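PDB 3EF8: putative Scyalone Dehydratase from Novosphingobium aromaticivorans DSM 12444, which is of unknown function but is probably a lyase of the NTF2-like fold, resembling scytalone dehydratase. Local coordinates for residues R11-M16 / G121-K126; H23-H28 / R68-H73; N74-I79 / R90-A95. All coordinates share one frame; numbering follows the deposited sequence. Where two conformers were deposited one is given.

Contact 1. Residues R11-M16 / G121-K126; sequences RAIERM and GQWKFK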
loop_
_atom_site.group_PDB
_atom_site.type_symbol
_atom_site.label_atom_id
_atom_site.label_comp_id
_atom_site.label_asym_id
_atom_site.label_seq_id
_atom_site.Cartn_x
_atom_site.Cartn_y
_atom_site.Cartn_z
ATOM N N ARG A 11 15.122 -3.768 1.983
ATOM C CA ARG A 11 14.807 -3.318 0.634
ATOM C C ARG A 11 14.790 -4.460 -0.355
ATOM O O ARG A 11 13.935 -4.555 -1.246
ATOM C CB ARG A 11 15.755 -2.199 0.155
ATOM C CG ARG A 11 15.491 -0.876 0.796
ATOM C CD ARG A 11 14.174 -0.270 0.357
ATOM N NE ARG A 11 14.052 1.070 0.808
ATOM C CZ ARG A 11 13.034 1.834 0.546
ATOM N NH1 ARG A 11 12.020 1.260 -0.064
ATOM N NH2 ARG A 11 12.980 3.072 0.952
ATOM N N ALA A 12 15.769 -5.371 -0.255
ATOM C CA ALA A 12 15.825 -6.492 -1.179
ATOM C C ALA A 12 14.674 -7.471 -1.034
ATOM O O ALA A 12 14.150 -8.006 -2.031
ATOM C CB ALA A 12 17.204 -7.261 -1.049
ATOM N N ILE A 13 14.280 -7.716 0.206
ATOM C CA ILE A 13 13.164 -8.613 0.508
ATOM C C ILE A 13 11.875 -7.992 -0.063
ATOM O O ILE A 13 11.086 -8.660 -0.722
ATOM C CB ILE A 13 13.051 -8.910 2.028
ATOM C CG1 ILE A 13 14.230 -9.811 2.435
ATOM C CG2 ILE A 13 11.662 -9.518 2.371
ATOM C CD1 ILE A 13 14.413 -9.819 3.947
ATOM N N GLU A 14 11.674 -6.710 0.218
ATOM C CA GLU A 14 10.459 -6.030 -0.284
ATOM C C GLU A 14 10.460 -6.086 -1.806
ATOM O O GLU A 14 9.413 -6.414 -2.426
ATOM C CB GLU A 14 10.435 -4.597 0.191
ATOM C CG GLU A 14 10.101 -4.446 1.666
ATOM C CD GLU A 14 10.228 -3.084 2.244
ATOM O OE1 GLU A 14 10.936 -2.244 1.659
ATOM O OE2 GLU A 14 9.652 -2.873 3.350
ATOM N N ARG A 15 11.594 -5.775 -2.440
ATOM C CA ARG A 15 11.694 -5.864 -3.893
ATOM C C ARG A 15 11.288 -7.243 -4.419
ATOM O O ARG A 15 10.581 -7.359 -5.439
ATOM C CB ARG A 15 13.117 -5.485 -4.362
ATOM C CG ARG A 15 13.380 -5.626 -5.831
ATOM C CD ARG A 15 12.324 -4.905 -6.673
ATOM N NE ARG A 15 12.650 -4.928 -8.092
ATOM C CZ ARG A 15 13.483 -4.080 -8.694
ATOM N NH1 ARG A 15 14.085 -3.097 -8.037
ATOM N NH2 ARG A 15 13.701 -4.246 -9.988
HETATM N N MSE A 16 11.752 -8.290 -3.752
HETATM C CA MSE A 16 11.430 -9.654 -4.205
HETATM C C MSE A 16 9.943 -9.880 -4.101
HETATM O O MSE A 16 9.319 -10.452 -5.018
HETATM C CB MSE A 16 12.241 -10.676 -3.399
HETATM C CG MSE A 16 12.061 -12.084 -3.817
HETATM SE SE MSE A 16 10.451 -12.951 -3.162
HETATM C CE MSE A 16 11.110 -13.325 -1.317
ATOM N N GLY A 121 22.777 -14.754 -3.380
ATOM C CA GLY A 121 22.531 -13.344 -3.631
ATOM C C GLY A 121 21.088 -12.945 -3.830
ATOM O O GLY A 121 20.821 -11.769 -4.049
ATOM N N GLN A 122 20.198 -13.929 -3.794
ATOM C CA GLN A 122 18.758 -13.703 -4.049
ATOM C C GLN A 122 17.876 -14.191 -2.916
ATOM O O GLN A 122 17.962 -15.333 -2.463
ATOM C CB GLN A 122 18.351 -14.462 -5.307
ATOM C CG GLN A 122 16.851 -14.492 -5.646
ATOM C CD GLN A 122 16.342 -13.151 -6.168
ATOM O OE1 GLN A 122 16.906 -12.608 -7.127
ATOM N NE2 GLN A 122 15.264 -12.612 -5.556
ATOM N N TRP A 123 16.974 -13.314 -2.471
ATOM C CA TRP A 123 15.955 -13.735 -1.524
ATOM C C TRP A 123 14.902 -14.553 -2.221
ATOM O O TRP A 123 14.465 -14.240 -3.325
ATOM C CB TRP A 123 15.327 -12.514 -0.820
ATOM C CG TRP A 123 16.294 -11.836 0.157
ATOM C CD1 TRP A 123 17.096 -10.783 -0.087
ATOM C CD2 TRP A 123 16.552 -12.223 1.525
ATOM N NE1 TRP A 123 17.829 -10.449 1.039
ATOM C CE2 TRP A 123 17.529 -11.346 2.026
ATOM C CE3 TRP A 123 16.070 -13.233 2.350
ATOM C CZ2 TRP A 123 17.988 -11.417 3.339
ATOM C CZ3 TRP A 123 16.541 -13.300 3.654
ATOM C CH2 TRP A 123 17.482 -12.402 4.122
ATOM N N LYS A 124 14.488 -15.594 -1.547
ATOM C CA LYS A 124 13.476 -16.522 -2.013
ATOM C C LYS A 124 12.582 -16.914 -0.882
ATOM O O LYS A 124 12.972 -16.870 0.281
ATOM C CB LYS A 124 14.132 -17.789 -2.608
ATOM C CG LYS A 124 14.966 -17.485 -3.835
ATOM C CD LYS A 124 15.450 -18.759 -4.468
ATOM C CE LYS A 124 16.253 -18.470 -5.703
ATOM N NZ LYS A 124 16.825 -19.773 -6.215
ATOM N N PHE A 125 11.361 -17.276 -1.239
ATOM C CA PHE A 125 10.457 -17.839 -0.272
ATOM C C PHE A 125 10.800 -19.247 0.130
ATOM O O PHE A 125 10.945 -20.123 -0.704
ATOM C CB PHE A 125 8.987 -17.829 -0.718
ATOM C CG PHE A 125 8.432 -16.415 -0.931
ATOM C CD1 PHE A 125 8.117 -15.616 0.150
ATOM C CD2 PHE A 125 8.185 -15.919 -2.221
ATOM C CE1 PHE A 125 7.584 -14.346 -0.033
ATOM C CE2 PHE A 125 7.696 -14.646 -2.415
ATOM C CZ PHE A 125 7.351 -13.890 -1.316
ATOM N N LYS A 126 10.852 -19.465 1.442
ATOM C CA LYS A 126 10.934 -20.840 1.980
ATOM C C LYS A 126 9.570 -21.310 2.478
ATOM O O LYS A 126 9.180 -22.445 2.308
ATOM C CB LYS A 126 11.994 -20.957 3.070
ATOM C CG LYS A 126 12.139 -22.400 3.569
ATOM C CD LYS A 126 13.596 -22.704 3.875
ATOM C CE LYS A 126 13.816 -24.157 4.341
ATOM N NZ LYS A 126 13.187 -24.416 5.635
#
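Ile-13 and Met-16 lay carbon-hydrogen groups over the rings of Trp-123 and Phe-125. Ile-13 sets CG1 over the five-membered ring of Trp-123, 3.5 Å from the ring centroid and 13° off its normal. CD1 of the same side chain runs on over the six-membered ring, while CB of Ala-12 comes in obliquely, 3.7 Å from CD1 of Trp-123. CE of Met-16, a selenomethionine, stands 3.7 Å from the centroid of the Phe-125 ring, almost straight above it. Its SE lies obliquely above the same ring, 3.9 Å from the centroid, a Met-aromatic contact. CG of Met-16 is anti to the backbone N (chi1 -177°), carrying the chain toward the strand, and bends at chi2 and chi3 fold the methyl over Phe-125. Helix 3-25 here packs across the sheet of the NTF2-like cone, its short segment axis 8.4 Å from strand 122-125 and inclined at 54° to it. The contact is made without hydrogen bonds between the two segments. NE2 of Gln-122 gives an in-plane bond of 2.9 Å to a lone pair of O of Trp-123, and CG of Met-16 lies 3.3 Å from that oxygen. NE1 of Trp-123 bonds to Glu-9 one helical turn before Ile-13, and Phe-36 of strand 36-37 meets the Phe-125 ring.

Contact 2. Residues H23-H28 / R68-H73; sequences HLDMNH and RGTSHH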
loop_
_atom_site.group_PDB
_atom_site.type_symbol
_atom_site.label_atom_id
_atom_site.label_comp_id
_atom_site.label_asym_id
_atom_site.label_seq_id
_atom_site.Cartn_x
_atom_site.Cartn_y
_atom_site.Cartn_z
ATOM N N HIS A 23 5.033 -10.368 -11.337
ATOM C CA HIS A 23 5.002 -11.527 -12.205
ATOM C C HIS A 23 3.715 -12.351 -12.125
ATOM O O HIS A 23 3.267 -12.964 -13.070
ATOM C CB HIS A 23 6.259 -12.389 -11.976
ATOM C CG HIS A 23 7.490 -11.726 -12.491
ATOM N ND1 HIS A 23 7.618 -11.350 -13.814
ATOM C CD2 HIS A 23 8.615 -11.313 -11.868
ATOM C CE1 HIS A 23 8.780 -10.750 -13.988
ATOM N NE2 HIS A 23 9.403 -10.707 -12.822
ATOM N N LEU A 24 3.046 -12.282 -11.003
ATOM C CA LEU A 24 1.769 -12.936 -10.817
ATOM C C LEU A 24 0.697 -12.195 -11.652
ATOM O O LEU A 24 -0.055 -12.816 -12.399
ATOM C CB LEU A 24 1.397 -12.932 -9.317
ATOM C CG LEU A 24 0.064 -13.558 -8.971
ATOM C CD1 LEU A 24 -0.098 -15.015 -9.533
ATOM C CD2 LEU A 24 -0.143 -13.542 -7.436
ATOM N N ASP A 25 0.656 -10.858 -11.524
ATOM C CA ASP A 25 -0.308 -10.071 -12.279
ATOM C C ASP A 25 -0.020 -10.148 -13.781
ATOM O O ASP A 25 -0.926 -10.005 -14.621
ATOM C CB ASP A 25 -0.296 -8.638 -11.823
ATOM C CG ASP A 25 -0.932 -8.431 -10.432
ATOM O OD1 ASP A 25 -1.630 -9.338 -9.939
ATOM O OD2 ASP A 25 -0.644 -7.374 -9.803
HETATM N N MSE A 26 1.228 -10.435 -14.133
HETATM C CA MSE A 26 1.656 -10.565 -15.553
HETATM C C MSE A 26 1.478 -11.986 -16.085
HETATM O O MSE A 26 1.712 -12.234 -17.265
HETATM C CB MSE A 26 3.091 -10.176 -15.715
HETATM C CG MSE A 26 3.358 -8.743 -15.423
HETATM SE SE MSE A 26 2.646 -7.579 -16.862
HETATM C CE MSE A 26 3.975 -8.080 -18.198
ATOM N N ASN A 27 1.054 -12.913 -15.258
ATOM C CA ASN A 27 0.945 -14.346 -15.637
ATOM C C ASN A 27 2.295 -14.925 -16.102
ATOM O O ASN A 27 2.410 -15.453 -17.237
ATOM C CB ASN A 27 -0.131 -14.546 -16.695
ATOM C CG ASN A 27 -0.407 -16.000 -16.954
ATOM O OD1 ASN A 27 -0.087 -16.829 -16.123
ATOM N ND2 ASN A 27 -0.957 -16.304 -18.122
ATOM N N HIS A 28 3.308 -14.798 -15.246
ATOM C CA HIS A 28 4.647 -15.297 -15.530
ATOM C C HIS A 28 4.997 -16.397 -14.513
ATOM O O HIS A 28 5.811 -16.159 -13.616
ATOM C CB HIS A 28 5.711 -14.202 -15.425
ATOM C CG HIS A 28 5.591 -13.091 -16.426
ATOM N ND1 HIS A 28 6.233 -11.892 -16.268
ATOM C CD2 HIS A 28 4.955 -13.023 -17.624
ATOM C CE1 HIS A 28 5.976 -11.114 -17.305
ATOM N NE2 HIS A 28 5.228 -11.784 -18.161
ATOM N N ARG A 68 -8.917 -12.959 -16.303
ATOM C CA ARG A 68 -8.523 -12.028 -17.360
ATOM C C ARG A 68 -7.470 -11.073 -16.824
ATOM O O ARG A 68 -6.722 -10.467 -17.581
ATOM C CB ARG A 68 -9.719 -11.235 -17.875
ATOM C CG ARG A 68 -10.746 -12.110 -18.570
ATOM C CD ARG A 68 -11.857 -11.263 -19.126
ATOM N NE ARG A 68 -12.778 -10.838 -18.088
ATOM C CZ ARG A 68 -13.633 -9.836 -18.230
ATOM N NH1 ARG A 68 -13.670 -9.156 -19.365
ATOM N NH2 ARG A 68 -14.466 -9.520 -17.253
ATOM N N GLY A 69 -7.449 -10.927 -15.501
ATOM C CA GLY A 69 -6.466 -10.054 -14.862
ATOM C C GLY A 69 -6.565 -10.135 -13.365
ATOM O O GLY A 69 -7.594 -10.512 -12.834
ATOM N N THR A 70 -5.447 -9.790 -12.726
ATOM C CA THR A 70 -5.376 -9.639 -11.269
ATOM C C THR A 70 -4.551 -8.395 -10.951
ATOM O O THR A 70 -3.717 -7.940 -11.739
ATOM C CB THR A 70 -4.750 -10.869 -10.556
ATOM O OG1 THR A 70 -3.421 -11.079 -10.991
ATOM C CG2 THR A 70 -5.477 -12.166 -10.817
ATOM N N SER A 71 -4.794 -7.846 -9.762
ATOM C CA SER A 71 -4.004 -6.756 -9.256
ATOM C C SER A 71 -3.701 -6.998 -7.781
ATOM O O SER A 71 -4.603 -7.169 -6.995
ATOM C CB SER A 71 -4.769 -5.450 -9.425
ATOM O OG SER A 71 -3.951 -4.324 -9.186
ATOM N N HIS A 72 -2.407 -7.040 -7.458
ATOM C CA HIS A 72 -1.956 -7.277 -6.099
ATOM C C HIS A 72 -1.245 -6.043 -5.558
ATOM O O HIS A 72 -0.349 -5.485 -6.147
ATOM C CB HIS A 72 -1.000 -8.459 -6.060
ATOM C CG HIS A 72 -1.657 -9.769 -6.252
ATOM N ND1 HIS A 72 -2.127 -10.200 -7.481
ATOM C CD2 HIS A 72 -1.997 -10.732 -5.363
ATOM C CE1 HIS A 72 -2.727 -11.370 -7.332
ATOM N NE2 HIS A 72 -2.646 -11.732 -6.060
ATOM N N HIS A 73 -1.712 -5.656 -4.382
ATOM C CA HIS A 73 -1.256 -4.477 -3.677
ATOM C C HIS A 73 -0.759 -4.955 -2.315
ATOM O O HIS A 73 -1.543 -5.370 -1.468
ATOM C CB HIS A 73 -2.442 -3.504 -3.490
ATOM C CG HIS A 73 -3.136 -3.176 -4.781
ATOM N ND1 HIS A 73 -2.987 -1.949 -5.402
ATOM C CD2 HIS A 73 -3.901 -3.936 -5.601
ATOM C CE1 HIS A 73 -3.642 -1.988 -6.564
ATOM N NE2 HIS A 73 -4.181 -3.181 -6.715
HETATM O O HOH W 1 -2.678 -12.460 -13.200
HETATM O O HOH W 2 1.472 -6.325 -8.170
HETATM O O HOH W 3 -3.241 -8.633 -14.313
#
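A His-carboxylate hydrogen bond, His-72 to Asp-25, joins the last turn of helix 3-25 to strand 67-81 of the NTF2-like sheet. ND1 of His-72 donates to OD1 of Asp-25 over 2.7 Å at 161°, reaching it from the syn side, with the oxygen close to the imidazole plane; the carboxylate and ring planes are 34° apart. OG1 of Thr-70 gives a second bond to OD1 of Asp-25, also 2.7 Å, from the anti side; both donors stand somewhat out of the carboxylate plane. The hydroxyl of Thr-70 sits between the backbone N and the carbonyl carbon (chi1 61°), which points it at the carboxylate. The other oxygen, OD2 of Asp-25, takes the backbone N-H of His-72 on its syn lone pair at 3.0 Å. Leu-24 covers a face of the imidazole, its CD2 3.6 Å from the His-72 ring centroid. One water gives to O of Leu-24 and OG1 of Thr-70, one bridges OD2 of Asp-25 to O of His-72, and one connects O of Asp-25 with N of Thr-70. The C-terminal end of a second subunit packs against Met-26 and Asn-27. With two donors on OD1, and a backbone N-H and a water on OD2, the carboxylate is held against rotation, and the bond donated by ND1 restrains the turn of the imidazole.

Contact 3. Residues N74-I79 / R90-A95; sequences NSNICI and RSVVLA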
loop_
_atom_site.group_PDB
_atom_site.type_symbol
_atom_site.label_atom_id
_atom_site.label_comp_id
_atom_site.label_asym_id
_atom_site.label_seq_id
_atom_site.Cartn_x
_atom_site.Cartn_y
_atom_site.Cartn_z
ATOM N N ASN A 74 0.545 -4.858 -2.086
ATOM C CA ASN A 74 1.191 -5.413 -0.908
ATOM C C ASN A 74 1.709 -4.298 -0.068
ATOM O O ASN A 74 2.447 -3.441 -0.587
ATOM C CB ASN A 74 2.361 -6.279 -1.337
ATOM C CG ASN A 74 1.932 -7.400 -2.250
ATOM O OD1 ASN A 74 1.872 -7.264 -3.485
ATOM N ND2 ASN A 74 1.643 -8.546 -1.644
ATOM N N SER A 75 1.333 -4.287 1.205
ATOM C CA SER A 75 1.653 -3.178 2.080
ATOM C C SER A 75 1.892 -3.695 3.494
ATOM O O SER A 75 1.760 -4.895 3.783
ATOM C CB SER A 75 0.502 -2.161 2.111
ATOM O OG SER A 75 -0.665 -2.689 2.688
ATOM N N ASN A 76 2.210 -2.799 4.396
ATOM C CA ASN A 76 2.297 -3.128 5.807
ATOM C C ASN A 76 3.329 -4.222 6.055
ATOM O O ASN A 76 3.098 -5.092 6.927
ATOM C CB ASN A 76 0.923 -3.549 6.377
ATOM C CG ASN A 76 -0.116 -2.447 6.339
ATOM O OD1 ASN A 76 -0.416 -1.902 5.296
ATOM N ND2 ASN A 76 -0.696 -2.152 7.483
ATOM N N ILE A 77 4.465 -4.145 5.380
ATOM C CA ILE A 77 5.498 -5.183 5.428
ATOM C C ILE A 77 6.389 -5.016 6.657
ATOM O O ILE A 77 6.979 -3.979 6.834
ATOM C CB ILE A 77 6.309 -5.201 4.144
ATOM C CG1 ILE A 77 5.404 -5.579 2.927
ATOM C CG2 ILE A 77 7.475 -6.214 4.243
ATOM C CD1 ILE A 77 6.037 -5.368 1.564
ATOM N N CYS A 78 6.406 -6.046 7.502
ATOM C CA CYS A 78 7.123 -6.107 8.798
ATOM C C CYS A 78 8.119 -7.244 8.707
ATOM O O CYS A 78 7.750 -8.377 8.451
ATOM C CB CYS A 78 6.109 -6.387 9.874
ATOM S SG CYS A 78 4.866 -5.089 10.030
ATOM N N ILE A 79 9.389 -6.934 8.887
ATOM C CA ILE A 79 10.477 -7.900 8.696
ATOM C C ILE A 79 11.270 -8.060 9.973
ATOM O O ILE A 79 11.725 -7.089 10.520
ATOM C CB ILE A 79 11.400 -7.428 7.589
ATOM C CG1 ILE A 79 10.595 -7.285 6.264
ATOM C CG2 ILE A 79 12.576 -8.444 7.426
ATOM C CD1 ILE A 79 11.396 -6.685 5.104
ATOM N N ARG A 90 5.727 -10.409 7.979
ATOM C CA ARG A 90 4.275 -10.305 8.065
ATOM C C ARG A 90 3.877 -9.151 7.189
ATOM O O ARG A 90 4.513 -8.089 7.199
ATOM C CB ARG A 90 3.790 -10.021 9.482
ATOM C CG ARG A 90 2.273 -9.980 9.624
ATOM C CD ARG A 90 1.854 -9.500 11.005
ATOM N NE ARG A 90 2.117 -8.084 11.157
ATOM C CZ ARG A 90 2.483 -7.511 12.281
ATOM N NH1 ARG A 90 2.706 -8.230 13.371
ATOM N NH2 ARG A 90 2.626 -6.213 12.303
ATOM N N SER A 91 2.852 -9.340 6.363
ATOM C CA SER A 91 2.398 -8.262 5.487
ATOM C C SER A 91 0.920 -8.389 5.177
ATOM O O SER A 91 0.273 -9.374 5.528
ATOM C CB SER A 91 3.162 -8.237 4.183
ATOM O OG SER A 91 2.948 -9.436 3.431
ATOM N N VAL A 92 0.391 -7.321 4.621
ATOM C CA VAL A 92 -1.013 -7.235 4.213
ATOM C C VAL A 92 -1.111 -7.231 2.705
ATOM O O VAL A 92 -0.242 -6.699 2.005
ATOM C CB VAL A 92 -1.684 -5.978 4.808
ATOM C CG1 VAL A 92 -3.102 -5.764 4.251
ATOM C CG2 VAL A 92 -1.731 -6.073 6.324
ATOM N N VAL A 93 -2.141 -7.912 2.193
ATOM C CA VAL A 93 -2.409 -7.968 0.761
ATOM C C VAL A 93 -3.845 -7.635 0.450
ATOM O O VAL A 93 -4.760 -8.024 1.160
ATOM C CB VAL A 93 -1.977 -9.341 0.137
ATOM C CG1 VAL A 93 -2.791 -10.489 0.702
ATOM C CG2 VAL A 93 -2.083 -9.296 -1.361
ATOM N N LEU A 94 -4.009 -6.852 -0.609
ATOM C CA LEU A 94 -5.279 -6.610 -1.280
ATOM C C LEU A 94 -5.103 -7.196 -2.693
ATOM O O LEU A 94 -4.234 -6.781 -3.444
ATOM C CB LEU A 94 -5.604 -5.133 -1.372
ATOM C CG LEU A 94 -6.870 -4.752 -2.113
ATOM C CD1 LEU A 94 -8.106 -5.242 -1.366
ATOM C CD2 LEU A 94 -6.885 -3.208 -2.267
ATOM N N ALA A 95 -5.924 -8.181 -3.057
ATOM C CA ALA A 95 -5.786 -8.846 -4.333
ATOM C C ALA A 95 -7.136 -8.882 -5.030
ATOM O O ALA A 95 -8.090 -9.397 -4.479
ATOM C CB ALA A 95 -5.217 -10.272 -4.158
HETATM O O HOH W 4 1.776 -8.479 1.200
HETATM O O HOH W 5 1.451 -6.149 9.057
#
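The guanidinium of Arg-90 has CB of Cys-78 over one face and a water at its edge, in plane; SG of Cys-78 lies 3.4 Å from its NH2. A bend at chi3 (72°) folds the arginine back beside Cys-78. The edge water accepts from NE of Arg-90 and donates to O of Asn-76, tying the side chain to the neighbouring strand. NH2 of Arg-90 forms a salt bridge with Asp-19 of the third subunit, whose Tyr-22 adds a cation-pi contact. Two antiparallel hydrogen-bonded pairs join the backbones. In one, N of Ser-75 reaches O of Val-92 at 3.0 Å, and N of Val-92 returns a bond of 2.9 Å to O of Ser-75. In the other, N of Cys-78 bonds to O of Arg-90 at 2.8 Å and N of Arg-90 to O of Cys-78. Between them Asn-76 adopts positive phi (59°), its CB alongside Val-92. OG of Ser-75 donates to OD1 of Asn-76, which also accepts from N of Asn-74 of the third subunit. On the Asn-74 and Val-93 face, a second water joins ND2 of Asn-74, OG of Ser-91 and O of Val-92, while OD1 of Asn-74 bonds to OG of Ser-21 on helix 3-25. The one-residue shift in register is a beta bulge, set in the 67-81/86-99 hairpin of the curved NTF2-like sheet where the trimer packs together.

Helix 3-25 opens the chain, and contact 1 ties its middle to the start of strand 122-136; it opens first but closes last, its loop of 104 residues enclosing both other contacts. Contact 2 is the first to close, from the end of the helix, across helices 29-33, 53-59 and 63-66 and the first short strands, to strand 67-81. Contact 3 follows in series, pairing the same strand with strand 86-99. Contacts 2 and 3 meet where His-72 and His-73 lie beside Leu-94 and Ala-95; contacts 1 and 3 meet where Ile-13 packs on Ile-79. Contacts 1 and 2 fasten the middle and C-terminal end of one helix to the sheet in which contact 3 pairs two neighbouring strands.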